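Local coordinates for protein LamCAT (Aquimarina, PDB 6JH5) that probably hydrolyses the beta-1,3-glucan laminarin as a marine bacterial laminarinase of glycoside hydrolase family 16, and binds a calcium ion, at residues A[51-56]-A[65-70]; A[115-120]-A[160-165]; A[156-161]-A[172-177]. All blocks are in the same frame, centred on the assembly; numbering follows the deposited sequence.

Contact 1 of 3, residues A[51-56]-A[65-70]; sequences LVITAK and YTSTRM
Lys-56 and Thr-66 form an antiparallel hydrogen-bonded pair in the beta hairpin of strands 50-60 and 63-71, part of the jelly-roll beta sandwich characteristic of glycoside hydrolase family 16. The short axes of 51-56 and 65-67 approach to 4.6 Å and their directions differ by 175°. Lys-56 N donates to Thr-66 O at 2.9 Å, and Thr-66 N returns a bond to Lys-56 O at 3.0 Å. The backbones stay close at Ala-55 and Ser-67 and part further on, the CA atoms of Ile-53 and Thr-68 being 6.0 Å apart. Here strand 63-71 is interrupted, while Leu-51, Ile-53 and Ala-55 make backbone bonds to strand 221-232. Side chains take over where the backbones part. With chi1 at -73°, Ile-53 holds CG2 opposite its backbone N, and this branch meets Thr-68 CB at 3.8 Å and lies near Ser-67 OG. The other branch passes Thr-68 CG2 and carries CD1 to 4.1 Å from Met-70 SD. The hydroxyls of Ser-67 and Thr-68 are taken up outside the two segments, by Met-203 O and Arg-40 O, leaving mainly carbon contacts with Ile-53. At the far end Leu-51 and Met-70 meet tip to tip: Leu-51 CD2 lies 3.7 Å from Met-70 SD, and both leucine methyls also reach Met-70 CE. On the sheet face of Lys-56 and Thr-66, Thr-66 OG1, hydrogen-bonded to Glu-58 and Asn-43, lies 3.5 Å from Lys-56 CB.

Contact 2 of 3, residues A[115-120]-A[160-165]; sequences GEIDIM and YTIEWD
Ile-119 faces Ile-162, and Met-120 faces Tyr-160, across two segments whose touching parts, 117-120 and 160-164, run 161° apart without backbone hydrogen bonds between them; the CA atoms of Ile-119 and Ile-162 are 6.2 Å apart. The first segment carries the Glu-Ile-Asp-Ile-Met sequence that, followed by Glu-121, matches the catalytic signature of family 16, and Ile-119 and Met-120 form a classic beta bulge opposite Phe-99. Ile-119 and Ile-162 cross at about a right angle, with Ile-119 CG1 3.9 Å from Ile-162 CG2. Ile-162 has its CG1 between the backbone N and the carbonyl carbon (chi1 54°), and from there CD1 extends to 4.0 Å from Ile-117 CG2. The other branch of Ile-117 ends over Trp-164: CD1 lies 4.3 Å from the centroid of the six-membered ring, almost on the ring normal, a CH-pi contact. That indole is held by a bond from NE1 to Phe-193 O. Met-120 lies over a face of the Tyr-160 ring, its CG 3.5 Å from the ring centroid and its SD farther above the same face, a Met-aromatic contact at longer range. The signature segment is thus backed by a largely apolar layer of isoleucine, methionine and aromatic side chains, while Glu-116 OE1 is hydrogen-bonded to Trp-111 NE1 and Asp-118 OD2 weakly to His-134 NE2.

Contact 3 of 3, residues A[156-161]-A[172-177]; sequences SYHIYT and FVDGNL
His-158 and Asp-174 open the contact at the end of a beta hairpin, where strands 158-164 and 168-173 pair antiparallel and a type I' turn from Val-173 to Asn-176 leads on to strand 176-182. His-158 ND1 donates to Asp-174 OD2 at 2.6 Å in a nearly straight bond (173°), with the oxygen in the ring plane and using its syn lone pair. Ring and carboxylate planes are 31° apart. The second ring nitrogen, NE2, is hydrogen-bonded to Ser-153 O, fixing the ring's rotation. A leucine at His-158 would probably leave Asp-174 OD2 without its mate and Ser-153 O without its ring donor. At Ile-159 the backbone N donates to Asp-174 OD1 at 2.9 Å, meeting that oxygen nearly along its C-O axis, so the carboxylate is held through both oxygens. Asp-174 CG lies beside its own backbone N (chi1 -56°), which puts the carboxylate against His-158 and Ile-159. Ile-159 O in return accepts a bond from Asp-174 N. Tyr-160 forms a non-hydrogen-bonded pair with Val-173; the two side chains lie side by side, and Tyr-160 CD1 touches Val-173 CG2 at 3.6 Å. Thr-161 forms a hydrogen-bonded pair with Phe-172, its O accepting Phe-172 N at 2.9 Å and its N donating to Phe-172 O. Thr-161 OG1, also bonded to Glu-84, accepts at 2.8 Å from a water O that donates to Ile-159 O as well and is held by Gly-175 N.

Contacts 2 and 3 share Tyr-160 and Thr-161 on strand 158-164, with centres 12 Å apart, yet they use it differently. Contact 2 is buried apolar packing between strands that are not paired with each other, whereas contact 3, only partly buried, is in-sheet pairing whose exposed turn adds a carboxylate grip and a bridging water. They touch where Glu-163 CG meets Phe-172 CE1. Contact 1 lies on the other side of the chain's centre from contact 2, about 22 Å between centres, and is buried like it. As a hairpin it resembles contact 3, but much of its interface is aliphatic, and Leu-51 lies about 8 Å by its side chain from the bound calcium.

Contact 1 of 3, residues A[51-56]-A[65-70]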
loop_
_atom_site.group_PDB
_atom_site.type_symbol
_atom_site.label_atom_id
_atom_site.label_comp_id
_atom_site.label_asym_id
_atom_site.label_seq_id
_atom_site.Cartn_x
_atom_site.Cartn_y
_atom_site.Cartn_z
ATOM N N LEU A 51 -12.115 -8.518 0.381
ATOM C CA LEU A 51 -12.023 -7.558 -0.730
ATOM C C LEU A 51 -11.229 -8.288 -1.817
ATOM O O LEU A 51 -10.271 -8.959 -1.485
ATOM C CB LEU A 51 -11.241 -6.317 -0.286
ATOM C CG LEU A 51 -10.698 -5.447 -1.413
ATOM C CD1 LEU A 51 -11.811 -4.704 -2.134
ATOM C CD2 LEU A 51 -9.695 -4.457 -0.867
ATOM N N VAL A 52 -11.689 -8.192 -3.042
ATOM C CA VAL A 52 -10.931 -8.768 -4.168
ATOM C C VAL A 52 -10.566 -7.626 -5.093
ATOM O O VAL A 52 -11.445 -6.994 -5.574
ATOM C CB VAL A 52 -11.768 -9.781 -4.954
ATOM C CG1 VAL A 52 -10.963 -10.372 -6.095
ATOM C CG2 VAL A 52 -12.300 -10.860 -4.047
ATOM N N ILE A 53 -9.273 -7.410 -5.287
ATOM C CA ILE A 53 -8.826 -6.451 -6.320
ATOM C C ILE A 53 -8.361 -7.329 -7.482
ATOM O O ILE A 53 -7.472 -8.095 -7.285
ATOM C CB ILE A 53 -7.706 -5.546 -5.800
ATOM C CG1 ILE A 53 -8.265 -4.527 -4.810
ATOM C CG2 ILE A 53 -7.023 -4.864 -6.970
ATOM C CD1 ILE A 53 -7.238 -3.599 -4.225
ATOM N N THR A 54 -9.021 -7.210 -8.620
ATOM C CA THR A 54 -8.680 -8.068 -9.767
ATOM C C THR A 54 -7.977 -7.233 -10.823
ATOM O O THR A 54 -8.510 -6.233 -11.171
ATOM C CB THR A 54 -9.957 -8.652 -10.382
ATOM O OG1 THR A 54 -10.651 -9.361 -9.374
ATOM C CG2 THR A 54 -9.686 -9.578 -11.549
ATOM N N ALA A 55 -6.792 -7.661 -11.237
ATOM C CA ALA A 55 -6.125 -6.991 -12.365
ATOM C C ALA A 55 -6.512 -7.768 -13.621
ATOM O O ALA A 55 -6.537 -8.965 -13.573
ATOM C CB ALA A 55 -4.634 -6.948 -12.178
ATOM N N LYS A 56 -6.829 -7.052 -14.687
ATOM C CA LYS A 56 -7.296 -7.725 -15.918
ATOM C C LYS A 56 -6.584 -7.206 -17.164
ATOM O O LYS A 56 -6.108 -6.122 -17.157
ATOM C CB LYS A 56 -8.782 -7.414 -16.124
ATOM C CG LYS A 56 -9.692 -7.913 -15.018
ATOM C CD LYS A 56 -11.144 -7.592 -15.255
ATOM C CE LYS A 56 -12.024 -8.142 -14.151
ATOM N NZ LYS A 56 -13.304 -7.401 -14.054
ATOM N N TYR A 65 -4.295 -2.791 -19.350
ATOM C CA TYR A 65 -4.571 -3.499 -18.087
ATOM C C TYR A 65 -5.456 -2.604 -17.216
ATOM O O TYR A 65 -5.371 -1.410 -17.293
ATOM C CB TYR A 65 -3.288 -3.826 -17.316
ATOM C CG TYR A 65 -2.250 -4.562 -18.116
ATOM C CD1 TYR A 65 -2.285 -5.931 -18.229
ATOM C CD2 TYR A 65 -1.260 -3.878 -18.783
ATOM C CE1 TYR A 65 -1.339 -6.607 -18.978
ATOM C CE2 TYR A 65 -0.310 -4.536 -19.534
ATOM C CZ TYR A 65 -0.350 -5.907 -19.636
ATOM O OH TYR A 65 0.572 -6.555 -20.385
ATOM N N THR A 66 -6.286 -3.250 -16.419
ATOM C CA THR A 66 -7.126 -2.541 -15.436
ATOM C C THR A 66 -6.885 -3.156 -14.066
ATOM O O THR A 66 -6.533 -4.297 -13.977
ATOM C CB THR A 66 -8.615 -2.579 -15.789
ATOM O OG1 THR A 66 -9.015 -3.938 -15.858
ATOM C CG2 THR A 66 -8.900 -1.841 -17.073
ATOM N N SER A 67 -7.066 -2.334 -13.051
ATOM C CA SER A 67 -6.891 -2.782 -11.658
ATOM C C SER A 67 -7.591 -1.776 -10.737
ATOM O O SER A 67 -8.386 -1.020 -11.208
ATOM C CB SER A 67 -5.441 -2.962 -11.301
ATOM O OG SER A 67 -5.314 -3.602 -10.064
ATOM N N THR A 68 -7.311 -1.850 -9.452
ATOM C CA THR A 68 -7.957 -0.905 -8.516
ATOM C C THR A 68 -6.910 -0.222 -7.629
ATOM O O THR A 68 -5.971 -0.865 -7.270
ATOM C CB THR A 68 -8.965 -1.631 -7.610
ATOM O OG1 THR A 68 -10.126 -1.813 -8.400
ATOM C CG2 THR A 68 -9.382 -0.867 -6.372
ATOM N N ARG A 69 -7.108 1.056 -7.375
ATOM C CA ARG A 69 -6.337 1.806 -6.362
ATOM C C ARG A 69 -7.391 2.478 -5.481
ATOM O O ARG A 69 -8.127 3.276 -5.992
ATOM C CB ARG A 69 -5.387 2.820 -6.990
ATOM C CG ARG A 69 -4.597 3.655 -5.995
ATOM C CD ARG A 69 -3.383 4.289 -6.622
ATOM N NE ARG A 69 -2.975 5.472 -5.904
ATOM C CZ ARG A 69 -1.806 6.065 -6.065
ATOM N NH1 ARG A 69 -0.906 5.531 -6.867
ATOM N NH2 ARG A 69 -1.535 7.180 -5.418
ATOM N N MET A 70 -7.433 2.123 -4.209
ATOM C CA MET A 70 -8.486 2.677 -3.337
ATOM C C MET A 70 -7.833 3.274 -2.088
ATOM O O MET A 70 -6.784 2.817 -1.729
ATOM C CB MET A 70 -9.509 1.593 -2.999
ATOM C CG MET A 70 -8.900 0.375 -2.393
ATOM S SD MET A 70 -9.969 -1.111 -2.474
ATOM C CE MET A 70 -11.129 -0.786 -1.140
#

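Contact 2 of 3, residues A[115-120]-A[160-165]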
loop_
_atom_site.group_PDB
_atom_site.type_symbol
_atom_site.label_atom_id
_atom_site.label_comp_id
_atom_site.label_asym_id
_atom_site.label_seq_id
_atom_site.Cartn_x
_atom_site.Cartn_y
_atom_site.Cartn_z
ATOM N N GLY A 115 5.190 12.546 2.927
ATOM C CA GLY A 115 5.581 11.287 3.580
ATOM C C GLY A 115 4.797 10.096 3.035
ATOM O O GLY A 115 3.640 10.237 2.736
ATOM N N GLU A 116 5.451 8.948 2.959
ATOM C CA GLU A 116 4.804 7.707 2.491
ATOM C C GLU A 116 5.299 6.548 3.362
ATOM O O GLU A 116 6.474 6.473 3.590
ATOM C CB GLU A 116 5.171 7.455 1.031
ATOM C CG GLU A 116 4.644 6.162 0.450
ATOM C CD GLU A 116 4.930 6.053 -1.044
ATOM O OE1 GLU A 116 5.105 7.047 -1.676
ATOM O OE2 GLU A 116 4.987 5.008 -1.529
ATOM N N ILE A 117 4.373 5.748 3.883
ATOM C CA ILE A 117 4.786 4.523 4.611
ATOM C C ILE A 117 4.236 3.341 3.802
ATOM O O ILE A 117 3.063 3.182 3.757
ATOM C CB ILE A 117 4.261 4.473 6.060
ATOM C CG1 ILE A 117 4.495 5.767 6.847
ATOM C CG2 ILE A 117 4.838 3.261 6.773
ATOM C CD1 ILE A 117 3.644 5.875 8.099
ATOM N N ASP A 118 5.123 2.572 3.196
ATOM C CA ASP A 118 4.700 1.360 2.465
ATOM C C ASP A 118 4.747 0.196 3.470
ATOM O O ASP A 118 5.795 -0.166 3.886
ATOM C CB ASP A 118 5.636 1.121 1.288
ATOM C CG ASP A 118 5.740 2.306 0.360
ATOM O OD1 ASP A 118 4.734 2.702 -0.135
ATOM O OD2 ASP A 118 6.831 2.769 0.175
ATOM N N ILE A 119 3.585 -0.254 3.913
ATOM C CA ILE A 119 3.522 -1.350 4.909
ATOM C C ILE A 119 3.899 -2.663 4.233
ATOM O O ILE A 119 4.522 -3.473 4.850
ATOM C CB ILE A 119 2.116 -1.363 5.525
ATOM C CG1 ILE A 119 1.823 -0.012 6.177
ATOM C CG2 ILE A 119 2.013 -2.494 6.533
ATOM C CD1 ILE A 119 0.371 0.179 6.567
ATOM N N MET A 120 3.414 -2.838 3.014
ATOM C CA MET A 120 3.743 -4.023 2.204
ATOM C C MET A 120 3.833 -3.624 0.731
ATOM O O MET A 120 2.936 -2.984 0.257
ATOM C CB MET A 120 2.675 -5.120 2.335
ATOM C CG MET A 120 2.948 -6.410 1.582
ATOM S SD MET A 120 2.718 -6.378 -0.235
ATOM C CE MET A 120 0.949 -6.119 -0.361
ATOM N N TYR A 160 0.409 -8.160 7.389
ATOM C CA TYR A 160 1.395 -7.084 7.156
ATOM C C TYR A 160 1.061 -5.947 8.111
ATOM O O TYR A 160 -0.022 -5.492 8.073
ATOM C CB TYR A 160 1.334 -6.671 5.689
ATOM C CG TYR A 160 1.695 -7.811 4.780
ATOM C CD1 TYR A 160 3.015 -8.143 4.560
ATOM C CD2 TYR A 160 0.729 -8.590 4.201
ATOM C CE1 TYR A 160 3.368 -9.191 3.734
ATOM C CE2 TYR A 160 1.062 -9.636 3.365
ATOM C CZ TYR A 160 2.383 -9.949 3.148
ATOM O OH TYR A 160 2.725 -10.987 2.356
ATOM N N THR A 161 2.023 -5.574 8.939
ATOM C CA THR A 161 1.745 -4.601 10.009
ATOM C C THR A 161 2.859 -3.561 10.164
ATOM O O THR A 161 3.988 -3.864 9.915
ATOM C CB THR A 161 1.734 -5.388 11.336
ATOM O OG1 THR A 161 0.862 -6.514 11.253
ATOM C CG2 THR A 161 1.384 -4.599 12.580
ATOM N N ILE A 162 2.441 -2.386 10.597
ATOM C CA ILE A 162 3.387 -1.383 11.135
ATOM C C ILE A 162 2.918 -1.007 12.532
ATOM O O ILE A 162 1.770 -1.062 12.769
ATOM C CB ILE A 162 3.557 -0.104 10.295
ATOM C CG1 ILE A 162 2.230 0.590 9.997
ATOM C CG2 ILE A 162 4.376 -0.399 9.051
ATOM C CD1 ILE A 162 2.358 2.037 9.634
ATOM N N GLU A 163 3.878 -0.703 13.384
ATOM C CA GLU A 163 3.617 -0.071 14.692
ATOM C C GLU A 163 4.307 1.281 14.571
ATOM O O GLU A 163 5.430 1.308 14.241
ATOM C CB GLU A 163 4.094 -0.920 15.862
ATOM C CG GLU A 163 3.259 -2.163 16.057
ATOM C CD GLU A 163 3.743 -2.983 17.229
ATOM O OE1 GLU A 163 4.604 -2.512 17.922
ATOM O OE2 GLU A 163 3.279 -4.068 17.378
ATOM N N TRP A 164 3.562 2.339 14.815
ATOM C CA TRP A 164 4.079 3.698 14.583
ATOM C C TRP A 164 3.773 4.561 15.801
ATOM O O TRP A 164 2.677 4.576 16.233
ATOM C CB TRP A 164 3.392 4.190 13.315
ATOM C CG TRP A 164 3.438 5.636 12.955
ATOM C CD1 TRP A 164 4.438 6.538 13.142
ATOM C CD2 TRP A 164 2.402 6.331 12.256
ATOM N NE1 TRP A 164 4.091 7.744 12.608
ATOM C CE2 TRP A 164 2.842 7.649 12.077
ATOM C CE3 TRP A 164 1.147 5.962 11.780
ATOM C CZ2 TRP A 164 2.054 8.593 11.437
ATOM C CZ3 TRP A 164 0.375 6.897 11.156
ATOM C CH2 TRP A 164 0.822 8.196 10.995
ATOM N N ASP A 165 4.791 5.218 16.296
ATOM C CA ASP A 165 4.627 6.169 17.410
ATOM C C ASP A 165 5.500 7.387 17.123
ATOM O O ASP A 165 6.090 7.468 16.113
ATOM C CB ASP A 165 4.790 5.536 18.789
ATOM C CG ASP A 165 6.209 5.194 19.207
ATOM O OD1 ASP A 165 7.120 5.561 18.517
ATOM O OD2 ASP A 165 6.341 4.523 20.217
#

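Contact 3 of 3, residues A[156-161]-A[172-177]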
loop_
_atom_site.group_PDB
_atom_site.type_symbol
_atom_site.label_atom_id
_atom_site.label_comp_id
_atom_site.label_asym_id
_atom_site.label_seq_id
_atom_site.Cartn_x
_atom_site.Cartn_y
_atom_site.Cartn_z
ATOM N N SER A 156 -0.390 -17.035 -0.256
ATOM C CA SER A 156 -1.170 -17.401 0.948
ATOM C C SER A 156 -1.410 -16.131 1.763
ATOM O O SER A 156 -0.700 -15.183 1.586
ATOM C CB SER A 156 -0.486 -18.425 1.805
ATOM O OG SER A 156 -0.321 -19.631 1.102
ATOM N N TYR A 157 -2.376 -16.169 2.660
ATOM C CA TYR A 157 -2.581 -14.968 3.495
ATOM C C TYR A 157 -1.436 -14.835 4.492
ATOM O O TYR A 157 -1.050 -15.776 5.113
ATOM C CB TYR A 157 -3.852 -15.037 4.336
ATOM C CG TYR A 157 -5.131 -15.041 3.550
ATOM C CD1 TYR A 157 -5.712 -13.882 3.084
ATOM C CD2 TYR A 157 -5.772 -16.233 3.303
ATOM C CE1 TYR A 157 -6.902 -13.915 2.384
ATOM C CE2 TYR A 157 -6.951 -16.288 2.595
ATOM C CZ TYR A 157 -7.524 -15.125 2.139
ATOM O OH TYR A 157 -8.687 -15.241 1.445
ATOM N N HIS A 158 -1.009 -13.592 4.643
ATOM C CA HIS A 158 -0.003 -13.158 5.627
ATOM C C HIS A 158 -0.478 -11.846 6.254
ATOM O O HIS A 158 -1.269 -11.180 5.674
ATOM C CB HIS A 158 1.381 -12.987 4.995
ATOM C CG HIS A 158 1.998 -14.261 4.537
ATOM N ND1 HIS A 158 2.761 -15.035 5.356
ATOM C CD2 HIS A 158 1.979 -14.887 3.349
ATOM C CE1 HIS A 158 3.168 -16.086 4.692
ATOM N NE2 HIS A 158 2.725 -16.013 3.466
ATOM N N ILE A 159 -0.000 -11.566 7.451
ATOM C CA ILE A 159 -0.416 -10.311 8.131
ATOM C C ILE A 159 0.710 -9.285 8.015
ATOM O O ILE A 159 1.773 -9.564 8.457
ATOM C CB ILE A 159 -0.746 -10.619 9.587
ATOM C CG1 ILE A 159 -1.742 -11.774 9.655
ATOM C CG2 ILE A 159 -1.222 -9.369 10.317
ATOM C CD1 ILE A 159 -3.088 -11.394 9.260
ATOM N N TYR A 160 0.409 -8.160 7.389
ATOM C CA TYR A 160 1.395 -7.084 7.156
ATOM C C TYR A 160 1.061 -5.947 8.111
ATOM O O TYR A 160 -0.022 -5.492 8.073
ATOM C CB TYR A 160 1.334 -6.671 5.689
ATOM C CG TYR A 160 1.695 -7.811 4.780
ATOM C CD1 TYR A 160 3.015 -8.143 4.560
ATOM C CD2 TYR A 160 0.729 -8.590 4.201
ATOM C CE1 TYR A 160 3.368 -9.191 3.734
ATOM C CE2 TYR A 160 1.062 -9.636 3.365
ATOM C CZ TYR A 160 2.383 -9.949 3.148
ATOM O OH TYR A 160 2.725 -10.987 2.356
ATOM N N THR A 161 2.023 -5.574 8.939
ATOM C CA THR A 161 1.745 -4.601 10.009
ATOM C C THR A 161 2.859 -3.561 10.164
ATOM O O THR A 161 3.988 -3.864 9.915
ATOM C CB THR A 161 1.734 -5.388 11.336
ATOM O OG1 THR A 161 0.862 -6.514 11.253
ATOM C CG2 THR A 161 1.384 -4.599 12.580
ATOM N N PHE A 172 6.374 -5.445 10.358
ATOM C CA PHE A 172 6.365 -6.884 10.650
ATOM C C PHE A 172 5.567 -7.651 9.601
ATOM O O PHE A 172 4.706 -7.099 8.981
ATOM C CB PHE A 172 5.586 -7.139 11.939
ATOM C CG PHE A 172 5.974 -6.311 13.133
ATOM C CD1 PHE A 172 5.560 -5.008 13.257
ATOM C CD2 PHE A 172 6.726 -6.844 14.149
ATOM C CE1 PHE A 172 5.896 -4.252 14.357
ATOM C CE2 PHE A 172 7.063 -6.093 15.254
ATOM C CZ PHE A 172 6.639 -4.802 15.360
ATOM N N VAL A 173 5.945 -8.901 9.382
ATOM C CA VAL A 173 5.096 -9.846 8.607
ATOM C C VAL A 173 4.869 -11.055 9.510
ATOM O O VAL A 173 5.812 -11.547 10.040
ATOM C CB VAL A 173 5.673 -10.265 7.250
ATOM C CG1 VAL A 173 4.727 -11.220 6.534
ATOM C CG2 VAL A 173 5.987 -9.045 6.408
ATOM N N ASP A 174 3.610 -11.360 9.791
ATOM C CA ASP A 174 3.240 -12.491 10.685
ATOM C C ASP A 174 3.889 -12.288 12.051
ATOM O O ASP A 174 4.327 -13.251 12.653
ATOM C CB ASP A 174 3.554 -13.829 10.039
ATOM C CG ASP A 174 2.890 -14.007 8.689
ATOM O OD1 ASP A 174 1.785 -13.528 8.521
ATOM O OD2 ASP A 174 3.508 -14.607 7.857
ATOM N N GLY A 175 4.014 -11.027 12.456
ATOM C CA GLY A 175 4.569 -10.646 13.765
ATOM C C GLY A 175 6.082 -10.661 13.811
ATOM O O GLY A 175 6.607 -10.427 14.842
ATOM N N ASN A 176 6.718 -10.902 12.685
ATOM C CA ASN A 176 8.195 -10.954 12.629
ATOM C C ASN A 176 8.722 -9.567 12.236
ATOM O O ASN A 176 8.429 -9.124 11.173
ATOM C CB ASN A 176 8.665 -12.033 11.662
ATOM C CG ASN A 176 8.199 -13.409 12.074
ATOM O OD1 ASN A 176 7.654 -14.144 11.276
ATOM N ND2 ASN A 176 8.406 -13.741 13.317
ATOM N N LEU A 177 9.491 -8.956 13.132
ATOM C CA LEU A 177 10.051 -7.601 12.893
ATOM C C LEU A 177 11.162 -7.707 11.852
ATOM O O LEU A 177 11.994 -8.557 11.999
ATOM C CB LEU A 177 10.612 -7.074 14.211
ATOM C CG LEU A 177 11.330 -5.738 14.137
ATOM C CD1 LEU A 177 10.346 -4.660 13.785
ATOM C CD2 LEU A 177 12.010 -5.434 15.455
HETATM O O HOH W 1 2.381 -8.807 11.544
#